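Local atomic coordinates of envelopment polyprotein (Bovine Schmallenberg virus BH80/Germany/2011, PDB entry 7A56), a protein that probably fuses the viral envelope with a host-cell membrane during entry, as a class II fusion glycoprotein, here in its trimeric postfusion form. Residues 32-37 with 100-105; 87-92 with 336-341; 361-366 with 420-425; 387-392 with 409-414. All blocks are in the same frame, centred on the assembly; numbering follows the deposited sequence.

Interaction 1: residues 32-37 with 100-105; sequences SDIAND and FSIIIY
The F100 ring is the aromatic group that takes part, and what I34 offers it is a methyl at the edge: CD1 lies near the ring plane, 3.8 Å from CZ and 3.9 Å from CE2. The two side chains come from opposite directions, I34 down from the helix and F100 up from the strand, and they meet at the far corner of the ring. More of the phenyl is packed by I27, L30 and Q31, one to two turns back along helix 23-40, and by I91 on the neighbouring strand. F100 reaches the helix with CG set between its backbone N and its carbonyl carbon (chi1 61°). Two residues on along the strand, I102 brings a second methyl up to the same atom, its CD1 being 4.0 Å from CD1 of I34. The delta methyl of I34 is therefore the meeting point of the whole contact, touching the ring and the isoleucine together. The CA atoms of I34 and I102 stay 10.0 Å apart, so only side chains bridge the gap. One turn further along the helix, buried D37 faces a different environment: its carboxylate makes a salt bridge with R225 and accepts a hydrogen bond from the backbone N of D224. I34 also rests on M206 and L342, from strands on two different sheets, so the helix packs against the apolar layer between them. This is a helix packed over a beta sandwich, which the topology suggests is the central domain I of the class II fusion fold.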
# COMPACT_ATOMS: atom_id res chain seq x y z
N SER A 32 -1.74 -3.39 -45.76
CA SER A 32 -3.06 -2.80 -45.96
C SER A 32 -4.14 -3.64 -45.31
O SER A 32 -5.10 -3.11 -44.75
CB SER A 32 -3.36 -2.70 -47.46
OG SER A 32 -3.19 -1.41 -47.92
N ASP A 33 -4.05 -4.96 -45.50
CA ASP A 33 -4.99 -5.88 -44.86
C ASP A 33 -4.97 -5.74 -43.34
O ASP A 33 -6.03 -5.72 -42.69
CB ASP A 33 -4.63 -7.30 -45.28
CG ASP A 33 -5.08 -7.63 -46.70
OD1 ASP A 33 -5.82 -6.84 -47.33
OD2 ASP A 33 -4.65 -8.66 -47.20
N ILE A 34 -3.78 -5.74 -42.74
CA ILE A 34 -3.67 -5.51 -41.29
C ILE A 34 -4.28 -4.17 -40.89
O ILE A 34 -5.04 -4.08 -39.91
CB ILE A 34 -2.21 -5.60 -40.82
CG1 ILE A 34 -1.70 -7.02 -41.05
CG2 ILE A 34 -2.11 -5.16 -39.32
CD1 ILE A 34 -0.14 -7.17 -41.15
N ALA A 35 -3.90 -3.09 -41.59
CA ALA A 35 -4.41 -1.77 -41.21
C ALA A 35 -5.92 -1.75 -41.28
O ALA A 35 -6.58 -1.20 -40.39
CB ALA A 35 -3.84 -0.67 -42.13
N ASN A 36 -6.48 -2.37 -42.32
CA ASN A 36 -7.93 -2.31 -42.47
C ASN A 36 -8.62 -3.11 -41.37
O ASN A 36 -9.67 -2.70 -40.86
CB ASN A 36 -8.30 -2.83 -43.86
CG ASN A 36 -9.76 -3.09 -43.99
OD1 ASN A 36 -10.56 -2.16 -44.01
ND2 ASN A 36 -10.14 -4.37 -44.05
N ASP A 37 -8.06 -4.27 -41.03
CA ASP A 37 -8.57 -5.11 -39.94
C ASP A 37 -8.57 -4.34 -38.62
O ASP A 37 -9.57 -4.32 -37.87
CB ASP A 37 -7.65 -6.34 -39.86
CG ASP A 37 -8.16 -7.47 -39.00
OD1 ASP A 37 -9.25 -7.38 -38.37
OD2 ASP A 37 -7.43 -8.49 -38.91
N PHE A 100 8.33 -7.80 -43.56
CA PHE A 100 8.20 -6.53 -42.84
C PHE A 100 8.13 -6.83 -41.36
O PHE A 100 8.16 -7.99 -40.95
CB PHE A 100 6.99 -5.69 -43.31
CG PHE A 100 5.65 -6.38 -43.11
CD1 PHE A 100 5.15 -7.21 -44.10
CD2 PHE A 100 4.89 -6.14 -41.97
CE1 PHE A 100 3.95 -7.85 -43.95
CE2 PHE A 100 3.66 -6.80 -41.79
CZ PHE A 100 3.19 -7.65 -42.81
N SER A 101 7.97 -5.77 -40.56
CA SER A 101 7.96 -5.92 -39.11
C SER A 101 6.67 -5.34 -38.52
O SER A 101 6.08 -4.40 -39.08
CB SER A 101 9.18 -5.24 -38.49
OG SER A 101 8.96 -3.85 -38.49
N ILE A 102 6.21 -5.99 -37.45
CA ILE A 102 5.12 -5.51 -36.61
C ILE A 102 5.73 -5.29 -35.24
O ILE A 102 6.37 -6.19 -34.69
CB ILE A 102 3.97 -6.54 -36.53
CG1 ILE A 102 3.35 -6.77 -37.93
CG2 ILE A 102 2.91 -6.12 -35.56
CD1 ILE A 102 2.24 -7.84 -37.95
N ILE A 103 5.50 -4.11 -34.68
CA ILE A 103 6.00 -3.75 -33.35
C ILE A 103 4.80 -3.66 -32.41
O ILE A 103 3.77 -3.06 -32.77
CB ILE A 103 6.79 -2.43 -33.43
CG1 ILE A 103 8.12 -2.68 -34.17
CG2 ILE A 103 7.06 -1.78 -32.03
CD1 ILE A 103 8.76 -1.36 -34.67
N ILE A 104 4.88 -4.32 -31.26
CA ILE A 104 3.88 -4.15 -30.21
C ILE A 104 4.40 -3.09 -29.23
O ILE A 104 5.44 -3.27 -28.59
CB ILE A 104 3.61 -5.48 -29.47
CG1 ILE A 104 3.30 -6.64 -30.45
CG2 ILE A 104 2.58 -5.29 -28.32
CD1 ILE A 104 2.00 -6.38 -31.27
N TYR A 105 3.68 -1.96 -29.12
CA TYR A 105 4.28 -0.77 -28.49
C TYR A 105 3.36 -0.33 -27.35
O TYR A 105 2.18 -0.04 -27.60
CB TYR A 105 4.49 0.31 -29.57
CG TYR A 105 4.64 1.75 -29.07
CD1 TYR A 105 5.38 2.04 -27.95
CD2 TYR A 105 4.07 2.80 -29.77
CE1 TYR A 105 5.51 3.39 -27.48
CE2 TYR A 105 4.18 4.12 -29.34
CZ TYR A 105 4.90 4.41 -28.21
OH TYR A 105 4.99 5.70 -27.85

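Interaction 2: residues 87-92 with 336-341; sequences AGINIA and INYKIM
Y338 lays the hydroxyl end of its ring against A87, with OH 3.7 Å from CB of that alanine. The ring comes from the opposite direction to I89, whose CD1 sits at the ring edge near its plane, 4.2 Å from CE1 of Y338. CG of Y338 takes the position between backbone N and carbonyl carbon (chi1 54°), and from there the phenol spans the space to the other strand. A water lies in the ring plane beyond the hydroxyl, its oxygen 2.7 Å from Y338 OH; it donates to the backbone O of G88, at 3.2 Å. The water bridges the tyrosine's polar atom to the G88 backbone, while the A87 and I89 methyls lie against the same hydroxyl oxygen. Strands 87-92 and 336-341 belong to two facing sheets of a beta sandwich, probably domain I of the class II fold: their axes approach to 10.7 Å and their directions differ by 13°, a spacing spanned by side chains, with one water at the hydroxyl. I102 and I104 of strand 98-134, the antiparallel neighbour of 86-92, pack on I340 and Y338 and thicken the same layer. Further along, I89 and I340 slide past each other in opposite directions, bringing CG1 of I89 to 4.1 Å from CD1 of I340. I89 thus meets the ring edge through CD1 and I340 through CG1. On the other face of strand 336-341, K339 makes a cation-pi contact with Y74 and donates from NZ to the backbone O of T60 in the second subunit.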
# COMPACT_ATOMS: atom_id res chain seq x y z
N ALA A 87 8.25 -4.23 -28.46
CA ALA A 87 8.82 -5.52 -28.87
C ALA A 87 8.67 -5.66 -30.37
O ALA A 87 7.68 -5.17 -30.93
CB ALA A 87 8.08 -6.72 -28.21
N GLY A 88 9.63 -6.31 -31.05
CA GLY A 88 9.58 -6.43 -32.51
C GLY A 88 9.26 -7.84 -32.95
O GLY A 88 9.70 -8.80 -32.31
N ILE A 89 8.45 -7.97 -34.00
CA ILE A 89 8.18 -9.25 -34.67
C ILE A 89 8.49 -9.07 -36.13
O ILE A 89 7.88 -8.22 -36.79
CB ILE A 89 6.74 -9.75 -34.51
CG1 ILE A 89 6.38 -9.86 -33.03
CG2 ILE A 89 6.54 -11.13 -35.24
CD1 ILE A 89 6.92 -11.13 -32.38
N ASN A 90 9.39 -9.89 -36.65
CA ASN A 90 9.68 -9.95 -38.07
C ASN A 90 8.82 -11.00 -38.78
O ASN A 90 8.65 -12.13 -38.29
CB ASN A 90 11.17 -10.24 -38.24
CG ASN A 90 11.58 -10.34 -39.68
OD1 ASN A 90 11.45 -9.37 -40.45
ND2 ASN A 90 12.11 -11.50 -40.06
N ILE A 91 8.21 -10.58 -39.88
CA ILE A 91 7.36 -11.40 -40.73
C ILE A 91 8.18 -11.79 -41.95
O ILE A 91 8.71 -10.90 -42.66
CB ILE A 91 6.09 -10.64 -41.18
CG1 ILE A 91 5.46 -9.84 -40.00
CG2 ILE A 91 5.12 -11.64 -41.78
CD1 ILE A 91 5.08 -10.77 -38.87
N ALA A 92 8.20 -13.10 -42.24
CA ALA A 92 8.97 -13.63 -43.36
C ALA A 92 8.18 -14.68 -44.12
O ALA A 92 7.32 -15.38 -43.57
CB ALA A 92 10.29 -14.25 -42.84
N ILE A 336 1.07 -7.39 -21.13
CA ILE A 336 0.30 -7.40 -22.37
C ILE A 336 0.60 -8.70 -23.13
O ILE A 336 1.74 -8.94 -23.54
CB ILE A 336 0.62 -6.17 -23.26
CG1 ILE A 336 0.48 -4.82 -22.49
CG2 ILE A 336 -0.27 -6.15 -24.58
CD1 ILE A 336 -0.87 -4.60 -21.93
N ASN A 337 -0.42 -9.55 -23.30
CA ASN A 337 -0.31 -10.73 -24.17
C ASN A 337 -0.74 -10.36 -25.57
O ASN A 337 -1.63 -9.51 -25.75
CB ASN A 337 -1.17 -11.86 -23.60
CG ASN A 337 -0.72 -12.28 -22.24
OD1 ASN A 337 0.37 -12.81 -22.10
ND2 ASN A 337 -1.52 -12.00 -21.21
N TYR A 338 -0.11 -10.99 -26.58
CA TYR A 338 -0.54 -10.71 -27.94
C TYR A 338 -0.31 -11.94 -28.82
O TYR A 338 0.61 -12.73 -28.58
CB TYR A 338 0.21 -9.52 -28.56
CG TYR A 338 1.75 -9.60 -28.53
CD1 TYR A 338 2.44 -10.20 -29.58
CD2 TYR A 338 2.50 -9.06 -27.48
CE1 TYR A 338 3.83 -10.26 -29.61
CE2 TYR A 338 3.92 -9.09 -27.48
CZ TYR A 338 4.57 -9.73 -28.59
OH TYR A 338 5.96 -9.78 -28.66
N LYS A 339 -1.14 -12.04 -29.84
CA LYS A 339 -1.09 -13.12 -30.82
C LYS A 339 -1.33 -12.53 -32.20
O LYS A 339 -2.27 -11.74 -32.41
CB LYS A 339 -2.12 -14.21 -30.47
CG LYS A 339 -2.08 -15.49 -31.44
CD LYS A 339 -3.34 -16.31 -31.22
CE LYS A 339 -3.34 -17.61 -32.19
NZ LYS A 339 -4.53 -18.46 -31.86
N ILE A 340 -0.47 -12.93 -33.16
CA ILE A 340 -0.50 -12.44 -34.53
C ILE A 340 -0.59 -13.66 -35.46
O ILE A 340 0.17 -14.62 -35.29
CB ILE A 340 0.78 -11.63 -34.86
CG1 ILE A 340 0.88 -10.36 -34.00
CG2 ILE A 340 0.86 -11.32 -36.39
CD1 ILE A 340 2.37 -9.95 -33.83
N MET A 341 -1.60 -13.65 -36.34
CA MET A 341 -1.90 -14.75 -37.28
C MET A 341 -2.24 -14.14 -38.63
O MET A 341 -3.38 -13.71 -38.85
CB MET A 341 -3.06 -15.58 -36.75
CG MET A 341 -3.44 -16.85 -37.62
SD MET A 341 -4.28 -17.99 -36.49
CE MET A 341 -3.79 -19.57 -37.21
O HOH W 1 8.33 -10.26 -29.75

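Interaction 3: residues 361-366 with 420-425; sequences IRCGGC and ETVSVS
I361 and V424 meet through methyls: CD1 of the isoleucine comes to 3.9 Å from CG2 of the valine and 4.1 Å from its CB, the two side chains crossing at a slant. The isoleucine is stretched out to do this. Its CG1 lies opposite the backbone N (chi1 174°), and the chain runs on straight through chi2 to put CD1 at full reach. The second pair uses a shorter side chain on the 361-366 side. C363 turns its sulfur beside its own backbone N (chi1 -55°), and SG comes to 4.0 Å from CG1 of V422, a van der Waals contact of sulfur on methyl. That sulfur is already committed to the disulfide with C375 on the adjoining strand 373-381, so the disulfide constrains where it can point. The two valines have nearly the same first torsion, yet they use different branches: V422 touches with CG1, the branch opposite its backbone N, whereas V424 touches with CG2, the branch beside its N. The spacing agrees with the reach of the side chains, the CA atoms being 7.7 Å apart for C363 and V422 but 8.7 Å for I361 and V424. Between the valines, S423 points away, and its backbone N is hydrogen-bonded to the side-chain oxygen of N392. Within this chain strand 356-365 is an outer strand of its sheet, beside 373-381, though C363 also bonds to the backbone of S436; 422-426 runs inside the other sheet between 385-391 and 429-433. A431 and T433 pack on I361, T433 also meets C363, and L377 on 373-381 packs on V424, so the contact lies between the two sheets.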
# COMPACT_ATOMS: atom_id res chain seq x y z
N ILE A 361 24.48 16.64 -16.85
CA ILE A 361 23.92 16.29 -15.55
C ILE A 361 24.38 17.33 -14.54
O ILE A 361 25.57 17.62 -14.42
CB ILE A 361 24.31 14.87 -15.10
CG1 ILE A 361 23.83 14.60 -13.68
CG2 ILE A 361 25.82 14.66 -15.22
CD1 ILE A 361 24.01 13.12 -13.26
N ARG A 362 23.41 17.90 -13.82
CA ARG A 362 23.64 18.88 -12.76
C ARG A 362 22.93 18.37 -11.52
O ARG A 362 21.75 18.01 -11.59
CB ARG A 362 23.09 20.25 -13.16
CG ARG A 362 23.77 20.91 -14.34
CD ARG A 362 25.27 20.68 -14.30
NE ARG A 362 26.04 21.90 -14.51
CZ ARG A 362 26.62 22.59 -13.54
NH1 ARG A 362 27.30 23.69 -13.83
NH2 ARG A 362 26.53 22.19 -12.28
N CYS A 363 23.63 18.30 -10.39
CA CYS A 363 23.04 17.84 -9.14
C CYS A 363 23.33 18.84 -8.03
O CYS A 363 24.45 19.39 -7.96
CB CYS A 363 23.56 16.47 -8.73
SG CYS A 363 23.37 15.21 -9.99
N GLY A 364 22.32 19.09 -7.19
CA GLY A 364 22.42 20.00 -6.05
C GLY A 364 21.45 19.58 -4.96
O GLY A 364 20.35 19.10 -5.26
N GLY A 365 21.84 19.69 -3.72
CA GLY A 365 21.00 19.25 -2.62
C GLY A 365 21.88 18.84 -1.46
O GLY A 365 22.99 19.36 -1.31
N CYS A 366 21.39 17.91 -0.66
CA CYS A 366 22.12 17.53 0.54
C CYS A 366 21.56 16.23 1.13
O CYS A 366 20.51 15.73 0.71
CB CYS A 366 22.10 18.64 1.59
SG CYS A 366 20.46 19.33 1.88
N GLU A 420 31.25 12.48 -2.98
CA GLU A 420 31.89 13.60 -3.64
C GLU A 420 31.64 13.64 -5.13
O GLU A 420 31.86 14.70 -5.75
CB GLU A 420 33.41 13.59 -3.38
CG GLU A 420 34.09 12.23 -3.47
CD GLU A 420 35.40 12.18 -2.68
OE1 GLU A 420 36.14 13.20 -2.65
OE2 GLU A 420 35.69 11.11 -2.08
N THR A 421 31.20 12.55 -5.73
CA THR A 421 30.80 12.53 -7.13
C THR A 421 29.51 11.73 -7.22
O THR A 421 29.43 10.63 -6.67
CB THR A 421 31.87 11.91 -8.04
OG1 THR A 421 33.14 12.54 -7.81
CG2 THR A 421 31.49 12.07 -9.50
N VAL A 422 28.52 12.28 -7.90
CA VAL A 422 27.31 11.54 -8.22
C VAL A 422 27.48 10.93 -9.59
O VAL A 422 27.80 11.63 -10.56
CB VAL A 422 26.08 12.45 -8.18
CG1 VAL A 422 24.89 11.70 -8.71
CG2 VAL A 422 25.83 12.98 -6.77
N SER A 423 27.31 9.61 -9.67
CA SER A 423 27.29 8.86 -10.93
C SER A 423 25.87 8.39 -11.23
O SER A 423 25.14 8.00 -10.32
CB SER A 423 28.21 7.64 -10.85
OG SER A 423 28.46 7.15 -12.16
N VAL A 424 25.49 8.41 -12.51
CA VAL A 424 24.17 7.98 -12.94
C VAL A 424 24.31 7.30 -14.30
O VAL A 424 25.04 7.78 -15.17
CB VAL A 424 23.15 9.14 -13.04
CG1 VAL A 424 21.84 8.63 -13.66
CG2 VAL A 424 22.89 9.80 -11.65
N SER A 425 23.60 6.19 -14.47
CA SER A 425 23.54 5.52 -15.76
C SER A 425 22.09 5.40 -16.17
O SER A 425 21.21 5.19 -15.31
CB SER A 425 24.26 4.14 -15.72
OG SER A 425 23.48 3.12 -15.12

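Interaction 4: residues 387-392 with 409-414; sequences CSIKSN and YSIKLN. With PO4 (phosphate ion), chain J.
I389 holds CG1 on the far side from its backbone N (chi1 -179°) and runs straight out to CD1, while I411 sets CG1 between its backbone N and carbonyl carbon (chi1 65°); the two side chains then reach for each other tip to tip. CD1 of I389 ends up 3.7 Å from CD1 of I411 and equally 3.7 Å from its CG2, lodged against both branches. The CA atoms of this pair are 9.8 Å apart, closing to 8.3 Å at S391 and L413, where a serine stands in place of a long side chain. There OG of S391 comes to 3.9 Å from CD1 of L413, a hydroxyl lying against a methyl. The serine's polar needs are met on the backbone: OG is hydrogen-bonded to N of C393 and to O of S423. K390 points away, out of the layer, and its chain bends at the last torsion (chi4 -51°) to bring NZ 3.0 Å from O3 of a bound phosphate, with a weak second bond to O4. The ion probably came from the crystallisation liquor; K398 of the same chain and Q197 of the third subunit also bond to it, so it sits at a subunit boundary. At the other end of strand 385-391, C387 is joined by a disulfide to C427. Packing on I411 from C375 and L377, and on I389 from V424, continues the apolar layer on both sheets. Two four-stranded antiparallel sheets closed face to face over such a layer make a beta sandwich, consistent with the immunoglobulin-like domain III of class II fusion proteins.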
# COMPACT_ATOMS: atom_id res chain seq x y z
N CYS A 387 14.30 2.67 -19.91
CA CYS A 387 15.67 2.34 -19.55
C CYS A 387 15.80 2.03 -18.08
O CYS A 387 15.17 2.68 -17.25
CB CYS A 387 16.62 3.49 -19.85
SG CYS A 387 16.81 3.78 -21.57
N SER A 388 16.70 1.13 -17.75
CA SER A 388 17.14 1.03 -16.36
C SER A 388 17.91 2.28 -15.92
O SER A 388 18.80 2.76 -16.63
CB SER A 388 18.03 -0.20 -16.22
OG SER A 388 18.11 -0.58 -14.88
N ILE A 389 17.58 2.84 -14.76
CA ILE A 389 18.37 3.95 -14.23
C ILE A 389 19.09 3.45 -12.98
O ILE A 389 18.49 2.78 -12.13
CB ILE A 389 17.50 5.22 -14.02
CG1 ILE A 389 18.36 6.38 -13.48
CG2 ILE A 389 16.22 4.96 -13.19
CD1 ILE A 389 17.66 7.76 -13.58
N LYS A 390 20.40 3.72 -12.91
CA LYS A 390 21.21 3.34 -11.75
C LYS A 390 22.06 4.51 -11.25
O LYS A 390 22.29 5.47 -11.97
CB LYS A 390 22.09 2.12 -12.09
CG LYS A 390 21.21 0.88 -12.42
CD LYS A 390 21.96 -0.41 -12.45
CE LYS A 390 21.02 -1.53 -12.90
NZ LYS A 390 19.74 -1.60 -12.14
N SER A 391 22.55 4.41 -10.01
CA SER A 391 23.41 5.44 -9.44
C SER A 391 24.23 4.83 -8.32
O SER A 391 23.91 3.76 -7.79
CB SER A 391 22.59 6.65 -8.91
OG SER A 391 23.37 7.60 -8.17
N ASN A 392 25.34 5.51 -7.98
CA ASN A 392 26.02 5.19 -6.74
C ASN A 392 25.19 5.62 -5.53
O ASN A 392 25.32 5.04 -4.45
CB ASN A 392 27.42 5.82 -6.69
CG ASN A 392 27.39 7.33 -6.85
OD1 ASN A 392 26.62 7.88 -7.63
ND2 ASN A 392 28.23 8.01 -6.10
N TYR A 409 15.11 15.81 -18.01
CA TYR A 409 14.61 14.80 -17.10
C TYR A 409 15.15 15.14 -15.72
O TYR A 409 16.27 15.63 -15.61
CB TYR A 409 15.08 13.38 -17.50
CG TYR A 409 14.63 12.97 -18.88
CD1 TYR A 409 15.28 13.46 -20.02
CD2 TYR A 409 13.54 12.10 -19.05
CE1 TYR A 409 14.85 13.12 -21.28
CE2 TYR A 409 13.11 11.74 -20.33
CZ TYR A 409 13.76 12.25 -21.42
OH TYR A 409 13.32 11.91 -22.65
N SER A 410 14.36 14.96 -14.66
CA SER A 410 14.90 15.21 -13.32
C SER A 410 14.64 14.02 -12.42
O SER A 410 13.60 13.38 -12.52
CB SER A 410 14.32 16.48 -12.69
OG SER A 410 12.92 16.45 -12.71
N ILE A 411 15.59 13.74 -11.52
CA ILE A 411 15.49 12.61 -10.60
C ILE A 411 15.93 13.07 -9.22
O ILE A 411 16.66 14.05 -9.07
CB ILE A 411 16.37 11.42 -11.01
CG1 ILE A 411 17.86 11.75 -10.95
CG2 ILE A 411 15.93 10.84 -12.36
CD1 ILE A 411 18.72 10.64 -11.54
N LYS A 412 15.48 12.34 -8.20
CA LYS A 412 15.89 12.59 -6.83
C LYS A 412 16.72 11.42 -6.34
O LYS A 412 16.42 10.26 -6.66
CB LYS A 412 14.67 12.83 -5.94
CG LYS A 412 14.96 12.88 -4.46
CD LYS A 412 13.70 13.22 -3.67
CE LYS A 412 12.69 12.06 -3.59
NZ LYS A 412 11.68 12.24 -2.46
N LEU A 413 17.81 11.73 -5.64
CA LEU A 413 18.77 10.75 -5.14
C LEU A 413 18.94 10.88 -3.63
O LEU A 413 18.80 11.96 -3.05
CB LEU A 413 20.14 10.90 -5.80
CG LEU A 413 20.16 10.78 -7.32
CD1 LEU A 413 21.60 11.01 -7.80
CD2 LEU A 413 19.59 9.45 -7.83
N ASN A 414 19.26 9.78 -3.01
CA ASN A 414 19.59 9.75 -1.60
C ASN A 414 21.05 9.33 -1.54
O ASN A 414 21.36 8.15 -1.69
CB ASN A 414 18.69 8.78 -0.84
CG ASN A 414 19.15 8.53 0.57
OD1 ASN A 414 19.62 7.43 0.92
ND2 ASN A 414 19.00 9.54 1.42
P PO4 J . 20.70 -2.18 -8.62
O1 PO4 J . 20.70 -2.69 -7.21
O2 PO4 J . 21.48 -0.88 -8.68
O3 PO4 J . 19.30 -1.95 -9.15
O4 PO4 J . 21.34 -3.22 -9.52

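How the interactions relate
The four contacts form two separate pairs. Interactions 1 and 2 touch, their centres about 9 Å apart, because strands 86-92 and 98-134 are hydrogen-bonded neighbours; one covers the sandwich layer with a helix, the other spans it from sheet to sheet. Interactions 3 and 4 are just as close and join the same two sheets, 4 being nested inside the chain loop that 3 closes. Centres in different pairs are 32 to 43 Å apart. All four are buried and rest on aliphatic methyls, but the first pair adds aromatic rings and a water, the second disulfides. Surface chemistry appears at interaction 4, where a lysine meets phosphate.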